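Formate dehydrogenase (PDB 6TTB) probably catalyses the oxidation of formate to carbon dioxide, using NAD as the hydride acceptor. Local coordinates at residues A[191-196]-A[212-217]; A[235-240]-A[262-267]. One frame throughout, in Å; residues are numbered along the deposited sequence.

Both interactions belong to the Rossmann-type NAD-binding domain, with centres about 12 Å apart. Interaction 1 pairs the two strands that end at the adenine of NAD, whereas interaction 2 joins the end of helix 233-239 to residues 264-266 beside that sheet; the side chain of Val-237 lies about 10 Å from the cofactor. Gln-215 of interaction 1 connects them: its NE2 lies 3.0 Å from Ser-239 OG in a hydrogen bond, and its OE1 is 3.2 Å from Ser-240 OG in a weaker one. Since Gly-192 has no side chain, Ser-240 OG can pack 3.3 Å from its CA. Helix 233-239 thus rests on strands 190-194 and 213-217 while its C-terminal end meets residues 264-266.

Interaction 1: residues A[191-196]-A[212-217]; sequences IGIFGF and VTLQHY. With NAD (nicotinamide-adenine-dinucleotide), chain C.
Ile-191 to Gly-195 pair in parallel with Thr-213 to Tyr-217, their axes inclined at 24°, and five backbone hydrogen bonds join the strands, from Ile-191 N to Thr-213 O (2.7 Å) at one end to Gly-195 N to Tyr-217 O (2.7 Å) at the other. The sheet face carrying Ile-191, Ile-193, Leu-214 and His-216 is apolar near its start: Ile-191 CB meets Leu-214 CD2 at 4.0 Å, and helix 198-207 packs over these branched side chains. Phe-196, just past the end of its strand, stacks face to face on His-216, their centroids 3.9 Å apart and their planes at 28°. A chi1 of 68° brings the imidazole over one face of the phenyl ring, and bonds from ND1 to Ser-228 and NE2 to Asn-221 fix its rotation; histidine suits the place because it offers a flat face and two polar edge atoms together. On the other face of the sheet, Phe-194 and Tyr-217 run side by side, with Phe-194 CE1 4.1 Å from Tyr-217 CD1. Adenine C2A of NAD lies over a face of the Phe-194 ring but at the edge of the Tyr-217 ring, 3.6 Å from Tyr-217 CE1. Gly-195, with its positive phi, lets the chain turn away beside the adenine, as in the glycine-rich loop of Rossmann folds. This beta-alpha-beta unit therefore offers the adenine an aromatic, largely nonpolar seat, while Asp-218, just beyond the second strand, bonds both Phe-196 N and NAD, an acidic position consistent with preference for NAD over NADP.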
loop_
_atom_site.group_PDB
_atom_site.type_symbol
_atom_site.label_atom_id
_atom_site.label_comp_id
_atom_site.label_asym_id
_atom_site.label_seq_id
_atom_site.Cartn_x
_atom_site.Cartn_y
_atom_site.Cartn_z
ATOM N N ILE A 191 -6.142 -7.862 -12.058
ATOM C CA ILE A 191 -5.094 -8.439 -11.227
ATOM C C ILE A 191 -5.028 -9.946 -11.416
ATOM O O ILE A 191 -6.025 -10.647 -11.237
ATOM C CB ILE A 191 -5.221 -8.075 -9.717
ATOM C CG1 ILE A 191 -5.368 -6.571 -9.458
ATOM C CG2 ILE A 191 -4.027 -8.599 -8.989
ATOM C CD1 ILE A 191 -4.558 -5.718 -10.407
ATOM N N GLY A 192 -3.804 -10.444 -11.643
ATOM C CA GLY A 192 -3.574 -11.861 -11.829
ATOM C C GLY A 192 -2.981 -12.445 -10.571
ATOM O O GLY A 192 -2.009 -11.894 -10.033
ATOM N N ILE A 193 -3.654 -13.482 -10.036
ATOM C CA ILE A 193 -3.187 -14.157 -8.832
ATOM C C ILE A 193 -2.548 -15.458 -9.266
ATOM O O ILE A 193 -3.243 -16.371 -9.676
ATOM C CB ILE A 193 -4.340 -14.362 -7.776
ATOM C CG1 ILE A 193 -4.869 -13.036 -7.189
ATOM C CG2 ILE A 193 -3.949 -15.322 -6.672
ATOM C CD1 ILE A 193 -6.328 -12.816 -7.496
ATOM N N PHE A 194 -1.214 -15.504 -9.212
ATOM C CA PHE A 194 -0.494 -16.714 -9.516
ATOM C C PHE A 194 -0.457 -17.597 -8.283
ATOM O O PHE A 194 0.317 -17.358 -7.380
ATOM C CB PHE A 194 0.915 -16.362 -9.895
ATOM C CG PHE A 194 1.759 -17.548 -10.249
ATOM C CD1 PHE A 194 1.530 -18.264 -11.436
ATOM C CD2 PHE A 194 2.811 -17.935 -9.422
ATOM C CE1 PHE A 194 2.322 -19.359 -11.755
ATOM C CE2 PHE A 194 3.653 -18.976 -9.774
ATOM C CZ PHE A 194 3.374 -19.724 -10.905
ATOM N N GLY A 195 -1.328 -18.621 -8.242
ATOM C CA GLY A 195 -1.337 -19.570 -7.143
ATOM C C GLY A 195 -2.479 -19.287 -6.206
ATOM O O GLY A 195 -2.459 -18.329 -5.435
ATOM N N PHE A 196 -3.521 -20.078 -6.373
ATOM C CA PHE A 196 -4.823 -19.729 -5.860
ATOM C C PHE A 196 -5.111 -20.707 -4.752
ATOM O O PHE A 196 -6.087 -21.393 -4.787
ATOM C CB PHE A 196 -5.855 -19.732 -7.003
ATOM C CG PHE A 196 -7.082 -18.898 -6.743
ATOM C CD1 PHE A 196 -6.974 -17.553 -6.462
ATOM C CD2 PHE A 196 -8.359 -19.455 -6.813
ATOM C CE1 PHE A 196 -8.115 -16.793 -6.193
ATOM C CE2 PHE A 196 -9.497 -18.702 -6.556
ATOM C CZ PHE A 196 -9.373 -17.366 -6.239
ATOM N N VAL A 212 -12.328 -4.347 -9.718
ATOM C CA VAL A 212 -11.062 -4.779 -10.239
ATOM C C VAL A 212 -11.400 -6.137 -10.854
ATOM O O VAL A 212 -12.243 -6.820 -10.317
ATOM C CB VAL A 212 -10.043 -4.856 -9.043
ATOM C CG1 VAL A 212 -9.641 -6.250 -8.628
ATOM C CG2 VAL A 212 -8.839 -3.935 -9.192
ATOM N N THR A 213 -10.898 -6.443 -12.037
ATOM C CA THR A 213 -11.051 -7.790 -12.535
ATOM C C THR A 213 -9.941 -8.698 -11.991
ATOM O O THR A 213 -8.764 -8.365 -12.118
ATOM C CB THR A 213 -11.076 -7.809 -14.055
ATOM O OG1 THR A 213 -12.317 -7.195 -14.365
ATOM C CG2 THR A 213 -11.067 -9.214 -14.599
ATOM N N LEU A 214 -10.344 -9.815 -11.359
ATOM C CA LEU A 214 -9.435 -10.827 -10.879
ATOM C C LEU A 214 -9.352 -11.958 -11.890
ATOM O O LEU A 214 -10.381 -12.529 -12.270
ATOM C CB LEU A 214 -9.996 -11.367 -9.568
ATOM C CG LEU A 214 -10.068 -10.326 -8.478
ATOM C CD1 LEU A 214 -10.079 -10.974 -7.120
ATOM C CD2 LEU A 214 -8.866 -9.407 -8.599
ATOM N N GLN A 215 -8.113 -12.363 -12.214
ATOM C CA GLN A 215 -7.819 -13.663 -12.800
ATOM C C GLN A 215 -6.838 -14.416 -11.885
ATOM O O GLN A 215 -5.997 -13.825 -11.251
ATOM C CB GLN A 215 -6.969 -13.471 -14.041
ATOM C CG GLN A 215 -7.602 -12.700 -15.165
ATOM C CD GLN A 215 -6.590 -12.360 -16.231
ATOM O OE1 GLN A 215 -5.460 -12.048 -15.941
ATOM N NE2 GLN A 215 -7.037 -12.286 -17.472
ATOM N N HIS A 216 -6.897 -15.734 -11.903
ATOM C CA HIS A 216 -5.917 -16.556 -11.255
ATOM C C HIS A 216 -5.507 -17.703 -12.141
ATOM O O HIS A 216 -6.244 -18.096 -13.043
ATOM C CB HIS A 216 -6.471 -17.123 -10.005
ATOM C CG HIS A 216 -7.553 -18.098 -10.251
ATOM N ND1 HIS A 216 -8.820 -17.704 -10.608
ATOM C CD2 HIS A 216 -7.593 -19.437 -10.068
ATOM C CE1 HIS A 216 -9.587 -18.764 -10.677
ATOM N NE2 HIS A 216 -8.865 -19.835 -10.310
ATOM N N TYR A 217 -4.290 -18.201 -11.874
ATOM C CA TYR A 217 -3.804 -19.499 -12.337
ATOM C C TYR A 217 -3.335 -20.319 -11.139
ATOM O O TYR A 217 -2.653 -19.814 -10.242
ATOM C CB TYR A 217 -2.620 -19.322 -13.309
ATOM C CG TYR A 217 -1.957 -20.620 -13.614
ATOM C CD1 TYR A 217 -1.178 -21.229 -12.643
ATOM C CD2 TYR A 217 -2.249 -21.331 -14.789
ATOM C CE1 TYR A 217 -0.687 -22.508 -12.816
ATOM C CE2 TYR A 217 -1.731 -22.606 -15.001
ATOM C CZ TYR A 217 -0.970 -23.198 -13.991
ATOM O OH TYR A 217 -0.371 -24.403 -14.143
HETATM P PA NAD C . -1.151 -22.929 -0.639
HETATM O O1A NAD C . -0.632 -24.323 -0.747
HETATM O O2A NAD C . -2.516 -22.630 -0.048
HETATM O O5B NAD C . -0.966 -22.155 -2.040
HETATM C C5B NAD C . -0.133 -22.684 -3.092
HETATM C C4B NAD C . -1.021 -23.021 -4.264
HETATM O O4B NAD C . -0.264 -22.766 -5.462
HETATM C C3B NAD C . -1.505 -24.490 -4.331
HETATM O O3B NAD C . -2.885 -24.706 -4.036
HETATM C C2B NAD C . -1.156 -24.967 -5.746
HETATM O O2B NAD C . -2.265 -25.493 -6.446
HETATM C C1B NAD C . -0.534 -23.743 -6.433
HETATM N N9A NAD C . 0.684 -24.066 -7.183
HETATM C C8A NAD C . 1.417 -25.244 -7.107
HETATM N N7A NAD C . 2.365 -25.329 -8.012
HETATM C C5A NAD C . 2.199 -24.192 -8.802
HETATM C C6A NAD C . 2.855 -23.717 -9.975
HETATM N N6A NAD C . 3.794 -24.377 -10.629
HETATM N N1A NAD C . 2.371 -22.583 -10.542
HETATM C C2A NAD C . 1.381 -21.926 -9.916
HETATM N N3A NAD C . 0.723 -22.249 -8.799
HETATM C C4A NAD C . 1.169 -23.401 -8.286
HETATM O O3 NAD C . -0.111 -22.119 0.189
HETATM P PN NAD C . -0.406 -20.700 0.769
HETATM O O1N NAD C . -0.756 -20.907 2.219
HETATM O O2N NAD C . -1.384 -19.989 -0.121
HETATM O O5D NAD C . 1.061 -20.028 0.629
HETATM C C5D NAD C . 1.374 -19.244 -0.563
HETATM C C4D NAD C . 2.848 -19.033 -0.572
HETATM O O4D NAD C . 3.139 -17.892 0.271
HETATM C C3D NAD C . 3.626 -20.245 -0.004
HETATM O O3D NAD C . 4.385 -20.922 -0.994
HETATM C C2D NAD C . 4.462 -19.666 1.141
HETATM O O2D NAD C . 5.847 -19.986 1.120
HETATM C C1D NAD C . 4.286 -18.162 1.047
HETATM N N1N NAD C . 4.108 -17.613 2.400
HETATM C C2N NAD C . 4.974 -16.571 2.855
HETATM C C3N NAD C . 4.820 -16.025 4.150
HETATM C C7N NAD C . 5.533 -14.727 4.532
HETATM O O7N NAD C . 5.779 -14.516 5.719
HETATM N N7N NAD C . 5.848 -13.842 3.566
HETATM C C4N NAD C . 3.938 -16.710 5.065
HETATM C C5N NAD C . 3.115 -17.760 4.605
HETATM C C6N NAD C . 3.238 -18.215 3.277
#

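Interaction 2: residues A[235-240]-A[262-267]; sequences ELVSSS and LSRMKK
Leu-236 O is gripped twice by Ser-240, whose own carbonyl meets Lys-266: by OG at 2.7 Å and by the backbone N at 3.2 Å. Ser-239 does the same one residue earlier: its OG, 2.8 Å from Glu-235 O, approaches from above the carbonyl plane and joins the backbone N on that oxygen. Small hydroxyl side chains suit a helix end like this, because they can supply extra donors to carbonyls of the last turn.

No hydrogen bond crosses to residues 262-267, and the contact rests on shape. Val-237 supplies its apolar centre. With CG1 anti to the backbone N (chi1 160°), that methyl reaches across to Arg-264, 3.6 Å from its CB, and to Met-265 CG at 3.8 Å. The same methyl lies against Arg-264 O, so the beta-branched side chain fits against the backbone of Arg-264 and Met-265. Alongside, Met-265 CA directs its hydrogen almost straight at Val-237 O, a CA-H...O contact of 3.2 Å with an angle of 173° at the hydrogen.

Lys-266 lays its aliphatic chain across the carbonyl end of the other helix. Bends at chi2 and chi3 bring CE to 3.5 Å from Ser-239 O, and NZ continues toward Asp-241 in a long, weak ion pair. A lysine is apt here: its methylenes pack while its positive charge probably suits the negative end of the helix dipole.

Helix 233-239 is the crossover from strand 229-230 to strand 242-245, and helix 259-264 links that strand to 269-273; the end of helix 233-239 meets residues 264-266 beside the parallel sheet that both connections serve, with Leu-262 packed on Ala-284 and Ala-288 of helix 282-291.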
loop_
_atom_site.group_PDB
_atom_site.type_symbol
_atom_site.label_atom_id
_atom_site.label_comp_id
_atom_site.label_asym_id
_atom_site.label_seq_id
_atom_site.Cartn_x
_atom_site.Cartn_y
_atom_site.Cartn_z
ATOM N N GLU A 235 -1.607 -16.549 -20.083
ATOM C CA GLU A 235 -2.575 -15.500 -20.229
ATOM C C GLU A 235 -2.438 -14.583 -19.009
ATOM O O GLU A 235 -2.382 -13.368 -19.143
ATOM C CB GLU A 235 -3.934 -16.174 -20.329
ATOM C CG GLU A 235 -5.115 -15.224 -20.252
ATOM C CD GLU A 235 -5.177 -14.243 -21.395
ATOM O OE1 GLU A 235 -4.194 -14.238 -22.206
ATOM O OE2 GLU A 235 -6.186 -13.444 -21.460
ATOM N N LEU A 236 -2.313 -15.186 -17.820
ATOM C CA LEU A 236 -2.108 -14.374 -16.645
ATOM C C LEU A 236 -0.968 -13.397 -16.915
ATOM O O LEU A 236 -1.094 -12.212 -16.642
ATOM C CB LEU A 236 -1.753 -15.265 -15.467
ATOM C CG LEU A 236 -1.959 -14.639 -14.108
ATOM C CD1 LEU A 236 -3.298 -15.110 -13.550
ATOM C CD2 LEU A 236 -0.857 -15.068 -13.186
ATOM N N VAL A 237 0.129 -13.917 -17.451
ATOM C CA VAL A 237 1.351 -13.138 -17.602
ATOM C C VAL A 237 1.082 -11.972 -18.516
ATOM O O VAL A 237 1.605 -10.875 -18.285
ATOM C CB VAL A 237 2.507 -13.972 -18.171
ATOM C CG1 VAL A 237 3.608 -13.113 -18.772
ATOM C CG2 VAL A 237 3.028 -14.944 -17.176
ATOM N N SER A 238 0.322 -12.209 -19.574
ATOM C CA SER A 238 0.280 -11.177 -20.616
ATOM C C SER A 238 -0.879 -10.214 -20.436
ATOM O O SER A 238 -0.793 -9.109 -20.923
ATOM C CB SER A 238 0.314 -11.736 -22.000
ATOM O OG SER A 238 -0.632 -12.752 -22.121
ATOM N N SER A 239 -1.935 -10.615 -19.713
ATOM C CA SER A 239 -3.137 -9.778 -19.648
ATOM C C SER A 239 -3.226 -8.995 -18.326
ATOM O O SER A 239 -4.022 -8.032 -18.248
ATOM C CB SER A 239 -4.420 -10.545 -19.929
ATOM O OG SER A 239 -4.581 -11.643 -18.998
ATOM N N SER A 240 -2.428 -9.400 -17.302
ATOM C CA SER A 240 -2.571 -8.810 -15.964
ATOM C C SER A 240 -1.978 -7.416 -15.916
ATOM O O SER A 240 -0.885 -7.204 -16.450
ATOM C CB SER A 240 -1.986 -9.671 -14.866
ATOM O OG SER A 240 -2.602 -10.973 -14.842
ATOM N N LEU A 262 9.311 -12.218 -17.184
ATOM C CA LEU A 262 9.235 -10.775 -17.035
ATOM C C LEU A 262 8.951 -10.202 -18.400
ATOM O O LEU A 262 7.999 -9.488 -18.544
ATOM C CB LEU A 262 10.545 -10.223 -16.461
ATOM C CG LEU A 262 10.868 -10.718 -15.053
ATOM C CD1 LEU A 262 12.115 -10.072 -14.473
ATOM C CD2 LEU A 262 9.674 -10.531 -14.112
ATOM N N SER A 263 9.765 -10.552 -19.406
ATOM C CA SER A 263 9.652 -9.979 -20.753
ATOM C C SER A 263 8.197 -10.006 -21.298
ATOM O O SER A 263 7.787 -9.096 -21.972
ATOM C CB SER A 263 10.683 -10.616 -21.742
ATOM N N ARG A 264 7.401 -11.012 -20.915
ATOM C CA ARG A 264 6.125 -11.385 -21.567
ATOM C C ARG A 264 4.967 -10.709 -20.848
ATOM O O ARG A 264 3.814 -10.772 -21.281
ATOM C CB ARG A 264 5.908 -12.918 -21.484
ATOM C CG ARG A 264 7.042 -13.743 -22.100
ATOM C CD ARG A 264 6.602 -14.967 -22.859
ATOM N NE ARG A 264 6.891 -16.132 -22.047
ATOM C CZ ARG A 264 6.010 -16.708 -21.216
ATOM N NH1 ARG A 264 4.773 -16.229 -21.120
ATOM N NH2 ARG A 264 6.353 -17.781 -20.514
ATOM N N MET A 265 5.277 -10.188 -19.671
ATOM C CA MET A 265 4.368 -9.446 -18.826
ATOM C C MET A 265 4.087 -8.105 -19.505
ATOM O O MET A 265 4.914 -7.637 -20.284
ATOM C CB MET A 265 5.061 -9.209 -17.484
ATOM C CG MET A 265 4.955 -10.373 -16.560
ATOM S SD MET A 265 5.218 -9.893 -14.769
ATOM C CE MET A 265 3.817 -8.763 -14.573
ATOM N N LYS A 266 2.892 -7.543 -19.271
ATOM C CA LYS A 266 2.494 -6.296 -19.927
ATOM C C LYS A 266 3.570 -5.218 -19.701
ATOM O O LYS A 266 4.188 -5.209 -18.626
ATOM C CB LYS A 266 1.230 -5.799 -19.237
ATOM C CG LYS A 266 -0.078 -6.280 -19.815
ATOM C CD LYS A 266 -1.021 -5.135 -20.004
ATOM C CE LYS A 266 -2.238 -5.205 -19.123
ATOM N NZ LYS A 266 -3.423 -4.990 -19.987
ATOM N N LYS A 267 3.787 -4.295 -20.683
ATOM C CA LYS A 267 4.669 -3.154 -20.400
ATOM C C LYS A 267 4.009 -2.344 -19.310
ATOM O O LYS A 267 2.798 -2.403 -19.195
ATOM C CB LYS A 267 5.118 -2.321 -21.612
#